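Local coordinates for protein serine acetyltransferase (Bacteroides vulgatus ATCC 8482, PDB 3F1X) that probably transfers an acetyl group to serine on the route to cysteine, as in other serine acetyltransferases of the left-handed beta-helix family, at residues 192-197 with 213-218; 274-279 with 290-295. All blocks are in the same frame, centred on the assembly; numbering follows the deposited sequence.

Interaction 1 of 2, residues 192-197 with 213-218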
loop_
_atom_site.group_PDB
_atom_site.type_symbol
_atom_site.label_atom_id
_atom_site.label_comp_id
_atom_site.label_asym_id
_atom_site.label_seq_id
_atom_site.Cartn_x
_atom_site.Cartn_y
_atom_site.Cartn_z
ATOM N N ASP A 192 -12.700 -20.983 17.871
ATOM C CA ASP A 192 -11.491 -21.112 18.685
ATOM C C ASP A 192 -11.118 -22.566 18.983
ATOM O O ASP A 192 -11.746 -23.231 19.813
ATOM C CB ASP A 192 -11.683 -20.322 19.992
ATOM C CG ASP A 192 -10.425 -20.267 20.855
ATOM O OD1 ASP A 192 -9.310 -20.196 20.303
ATOM O OD2 ASP A 192 -10.558 -20.273 22.101
ATOM N N ILE A 193 -10.092 -23.050 18.288
ATOM C CA ILE A 193 -9.603 -24.420 18.443
ATOM C C ILE A 193 -8.165 -24.372 18.961
ATOM O O ILE A 193 -7.296 -23.811 18.298
ATOM C CB ILE A 193 -9.580 -25.169 17.082
ATOM C CG1 ILE A 193 -10.933 -25.041 16.379
ATOM C CG2 ILE A 193 -9.241 -26.650 17.306
ATOM C CD1 ILE A 193 -10.920 -25.521 14.934
ATOM N N HIS A 194 -7.911 -24.954 20.133
ATOM C CA HIS A 194 -6.553 -24.960 20.686
ATOM C C HIS A 194 -5.713 -25.892 19.828
ATOM O O HIS A 194 -6.141 -26.990 19.493
ATOM C CB HIS A 194 -6.532 -25.462 22.132
ATOM C CG HIS A 194 -5.185 -25.358 22.785
ATOM N ND1 HIS A 194 -4.807 -24.273 23.548
ATOM C CD2 HIS A 194 -4.116 -26.191 22.764
ATOM C CE1 HIS A 194 -3.564 -24.442 23.968
ATOM N NE2 HIS A 194 -3.122 -25.598 23.506
ATOM N N PRO A 195 -4.495 -25.466 19.473
ATOM C CA PRO A 195 -3.624 -26.293 18.642
ATOM C C PRO A 195 -3.358 -27.699 19.178
ATOM O O PRO A 195 -3.063 -28.607 18.408
ATOM C CB PRO A 195 -2.356 -25.440 18.514
ATOM C CG PRO A 195 -2.372 -24.589 19.725
ATOM C CD PRO A 195 -3.823 -24.213 19.852
ATOM N N GLY A 196 -3.492 -27.878 20.489
ATOM C CA GLY A 196 -3.254 -29.180 21.091
ATOM C C GLY A 196 -4.403 -30.165 20.959
ATOM O O GLY A 196 -4.237 -31.355 21.210
ATOM N N ALA A 197 -5.578 -29.684 20.583
ATOM C CA ALA A 197 -6.708 -30.589 20.428
ATOM C C ALA A 197 -6.342 -31.644 19.388
ATOM O O ALA A 197 -5.493 -31.404 18.531
ATOM C CB ALA A 197 -7.945 -29.819 19.975
ATOM N N ILE A 213 -12.904 -25.317 21.382
ATOM C CA ILE A 213 -12.398 -26.683 21.520
ATOM C C ILE A 213 -11.138 -26.618 22.368
ATOM O O ILE A 213 -10.113 -26.104 21.925
ATOM C CB ILE A 213 -12.080 -27.316 20.133
ATOM C CG1 ILE A 213 -13.358 -27.370 19.287
ATOM C CG2 ILE A 213 -11.518 -28.732 20.308
ATOM C CD1 ILE A 213 -13.163 -27.952 17.888
ATOM N N GLY A 214 -11.241 -27.144 23.588
ATOM C CA GLY A 214 -10.150 -27.138 24.554
ATOM C C GLY A 214 -8.865 -27.884 24.233
ATOM O O GLY A 214 -8.857 -28.846 23.465
ATOM N N ALA A 215 -7.785 -27.441 24.876
ATOM C CA ALA A 215 -6.444 -27.988 24.689
ATOM C C ALA A 215 -6.277 -29.507 24.649
ATOM O O ALA A 215 -5.493 -30.015 23.849
ATOM C CB ALA A 215 -5.501 -27.402 25.742
ATOM N N THR A 216 -6.980 -30.243 25.498
ATOM C CA THR A 216 -6.808 -31.693 25.472
ATOM C C THR A 216 -8.010 -32.451 24.944
ATOM O O THR A 216 -8.185 -33.630 25.233
ATOM C CB THR A 216 -6.431 -32.236 26.869
ATOM O OG1 THR A 216 -7.482 -31.956 27.802
ATOM C CG2 THR A 216 -5.134 -31.593 27.347
ATOM N N SER A 217 -8.831 -31.781 24.149
ATOM C CA SER A 217 -10.000 -32.429 23.577
ATOM C C SER A 217 -9.589 -33.485 22.549
ATOM O O SER A 217 -8.578 -33.342 21.867
ATOM C CB SER A 217 -10.899 -31.402 22.891
ATOM O OG SER A 217 -11.290 -30.380 23.786
ATOM N N ILE A 218 -10.384 -34.544 22.447
ATOM C CA ILE A 218 -10.134 -35.598 21.475
ATOM C C ILE A 218 -11.427 -35.778 20.696
ATOM O O ILE A 218 -12.462 -36.127 21.262
ATOM C CB ILE A 218 -9.745 -36.944 22.146
ATOM C CG1 ILE A 218 -8.454 -36.783 22.950
ATOM C CG2 ILE A 218 -9.535 -38.019 21.082
ATOM C CD1 ILE A 218 -8.029 -38.048 23.699
HETATM O O HOH W 1 -5.814 -33.414 22.761
#
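G214 O is gripped twice, by S217 N at 3.0 Å and by S217 OG at 2.9 Å, both reaching it from the same face of its plane, while A197 CB of the other segment lies 3.7 Å from this oxygen. Across the contact, I213 N donates to D192 O at 2.9 Å. Two residues on from D192, H194 N donates to the O of the same I213 at 3.1 Å, nearly straight at 171°. These two bonds flank the parallel bridge of I193 with I213, whose side chains run side by side to the same face, I193 CG1 lying 4.0 Å from I213 CD1. Beyond the bridge both segments turn a corner through a type I turn, H194 to A197 and G214 to S217. The turns stack: H194 CG stands anti to its own backbone N (chi1 -174°), so the imidazole presents one face to A215, whose CB sits 3.6 Å from the H194 ring centroid, 13° off the normal, a CH-pi contact. P195 CD lies against the other face, near the rim. A197 CB packs on I213 CG2 at 3.7 Å. A water donates to G196 O and S217 O and so ties the two turns together. D192 OD2 is hydrogen-bonded to H207 ND1 of the second subunit. Backbone bonds thus set the spacing of successive left-handed beta-helix coils, and CH-pi and apolar contacts fill their corner.

Interaction 2 of 2, residues 274-279 with 290-295; sequences KGATVG and AGSRIV
Four backbone hydrogen bonds hold 274-279 against 290-295, two parallel segments of the chain. T277 N donates to S292 O at 2.9 Å and T277 O receives I294 N at 3.1 Å, the usual alternation of a parallel pair; the run continues with G279 N to I294 O at 2.7 Å. At the corner before the strands G291 N reaches K274 O at 2.8 Å, but this bond is bent (134°) and arrives tilted from the carbonyl plane. G275 and G291 both take positive phi there, so the two corners repeat one another. Weaker CA-H...O contacts fill in between, from A276 CA to S292 O at 3.3 Å and from R293 CA to T277 O at 3.4 Å. Apolar contact lies on the face of V278 and I294, where the branches CG2 of both meet at 4.2 Å; I294 also packs on I282. I294 CG2 lies near T277 O as well, and the same side chain packs against N299 of the second subunit. On the other face T277 and R293 lie alongside each other. The R293 chain bends at chi3 (-90°), bringing one face of its guanidinium over T277 OG1, offset toward the rim and with R293 NH2 4.2 Å away, too far for a bond. The outermost coil of the beta-helix is thus held mainly by main-chain bonds, with modest apolar help from V278 and I294.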
loop_
_atom_site.group_PDB
_atom_site.type_symbol
_atom_site.label_atom_id
_atom_site.label_comp_id
_atom_site.label_asym_id
_atom_site.label_seq_id
_atom_site.Cartn_x
_atom_site.Cartn_y
_atom_site.Cartn_z
ATOM N N LYS A 274 -20.053 -42.940 20.342
ATOM C CA LYS A 274 -20.239 -42.835 18.901
ATOM C C LYS A 274 -21.703 -42.841 18.472
ATOM O O LYS A 274 -22.548 -43.534 19.050
ATOM C CB LYS A 274 -19.464 -43.936 18.159
ATOM C CG LYS A 274 -19.770 -45.357 18.557
ATOM C CD LYS A 274 -18.989 -46.329 17.676
ATOM C CE LYS A 274 -19.250 -47.781 18.065
ATOM N NZ LYS A 274 -18.532 -48.747 17.179
ATOM N N GLY A 275 -21.993 -42.034 17.461
ATOM C CA GLY A 275 -23.342 -41.952 16.943
ATOM C C GLY A 275 -24.313 -41.217 17.843
ATOM O O GLY A 275 -25.493 -41.106 17.514
ATOM N N ALA A 276 -23.842 -40.705 18.974
ATOM C CA ALA A 276 -24.741 -39.983 19.868
ATOM C C ALA A 276 -25.005 -38.568 19.379
ATOM O O ALA A 276 -24.225 -37.998 18.605
ATOM C CB ALA A 276 -24.182 -39.940 21.274
ATOM N N THR A 277 -26.119 -38.011 19.838
ATOM C CA THR A 277 -26.520 -36.662 19.477
ATOM C C THR A 277 -26.751 -35.841 20.745
ATOM O O THR A 277 -27.466 -36.273 21.656
ATOM C CB THR A 277 -27.817 -36.677 18.646
ATOM O OG1 THR A 277 -27.579 -37.354 17.405
ATOM C CG2 THR A 277 -28.292 -35.256 18.358
ATOM N N VAL A 278 -26.127 -34.666 20.802
ATOM C CA VAL A 278 -26.260 -33.773 21.949
ATOM C C VAL A 278 -27.059 -32.557 21.515
ATOM O O VAL A 278 -26.603 -31.757 20.688
ATOM C CB VAL A 278 -24.872 -33.304 22.478
ATOM C CG1 VAL A 278 -25.051 -32.296 23.618
ATOM C CG2 VAL A 278 -24.063 -34.500 22.969
ATOM N N GLY A 279 -28.259 -32.427 22.070
ATOM C CA GLY A 279 -29.111 -31.302 21.735
ATOM C C GLY A 279 -28.473 -29.978 22.122
ATOM O O GLY A 279 -27.497 -29.948 22.865
ATOM N N ALA A 290 -23.390 -44.250 23.648
ATOM C CA ALA A 290 -23.361 -44.272 22.196
ATOM C C ALA A 290 -24.755 -44.411 21.601
ATOM O O ALA A 290 -25.605 -45.108 22.151
ATOM C CB ALA A 290 -22.468 -45.417 21.712
ATOM N N GLY A 291 -24.978 -43.728 20.480
ATOM C CA GLY A 291 -26.256 -43.795 19.796
ATOM C C GLY A 291 -27.453 -43.178 20.500
ATOM O O GLY A 291 -28.570 -43.246 19.987
ATOM N N SER A 292 -27.240 -42.566 21.660
ATOM C CA SER A 292 -28.353 -41.964 22.386
ATOM C C SER A 292 -28.527 -40.493 22.041
ATOM O O SER A 292 -27.696 -39.899 21.349
ATOM C CB SER A 292 -28.140 -42.099 23.892
ATOM O OG SER A 292 -27.103 -41.241 24.335
ATOM N N ARG A 293 -29.618 -39.911 22.529
ATOM C CA ARG A 293 -29.901 -38.506 22.291
ATOM C C ARG A 293 -30.245 -37.842 23.617
ATOM O O ARG A 293 -31.022 -38.383 24.407
ATOM C CB ARG A 293 -31.064 -38.350 21.307
ATOM C CG ARG A 293 -31.451 -36.898 21.046
ATOM C CD ARG A 293 -32.681 -36.767 20.151
ATOM N NE ARG A 293 -32.355 -36.699 18.726
ATOM C CZ ARG A 293 -31.946 -37.727 17.989
ATOM N NH1 ARG A 293 -31.803 -38.930 18.531
ATOM N NH2 ARG A 293 -31.689 -37.547 16.699
ATOM N N ILE A 294 -29.648 -36.681 23.866
ATOM C CA ILE A 294 -29.904 -35.940 25.095
ATOM C C ILE A 294 -30.323 -34.521 24.731
ATOM O O ILE A 294 -29.616 -33.817 24.007
ATOM C CB ILE A 294 -28.651 -35.920 26.006
ATOM C CG1 ILE A 294 -28.944 -35.132 27.288
ATOM C CG2 ILE A 294 -27.472 -35.324 25.271
ATOM C CD1 ILE A 294 -27.858 -35.252 28.340
ATOM N N VAL A 295 -31.490 -34.115 25.221
ATOM C CA VAL A 295 -32.024 -32.790 24.929
ATOM C C VAL A 295 -32.451 -32.034 26.181
ATOM O O VAL A 295 -32.677 -32.630 27.236
ATOM C CB VAL A 295 -33.242 -32.882 23.982
ATOM C CG1 VAL A 295 -32.818 -33.466 22.647
ATOM C CG2 VAL A 295 -34.331 -33.735 24.615
#

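Overall arrangement
Interaction 1 comes first along the chain and lies near its centre, beside helices 155-171 and 177-189, where the helical part passes into the left-handed beta-helix. Interaction 2 follows at the far end of that beta-helix, close to the C-terminus. The centres of interactions 1 and 2 are about 21 Å apart; the nearest atoms of interactions 1 and 2 are about 10 Å apart, so they do not touch. They belong to different parallel sheets: strands 192-193 and 212-213 open one, whereas 277-278 and 293-294 close another. Each therefore pairs neighbouring coils, interaction 1 at the start of the stack and interaction 2 at its end. Both also meet the second subunit, so each end of the beta-helix takes part in the assembly.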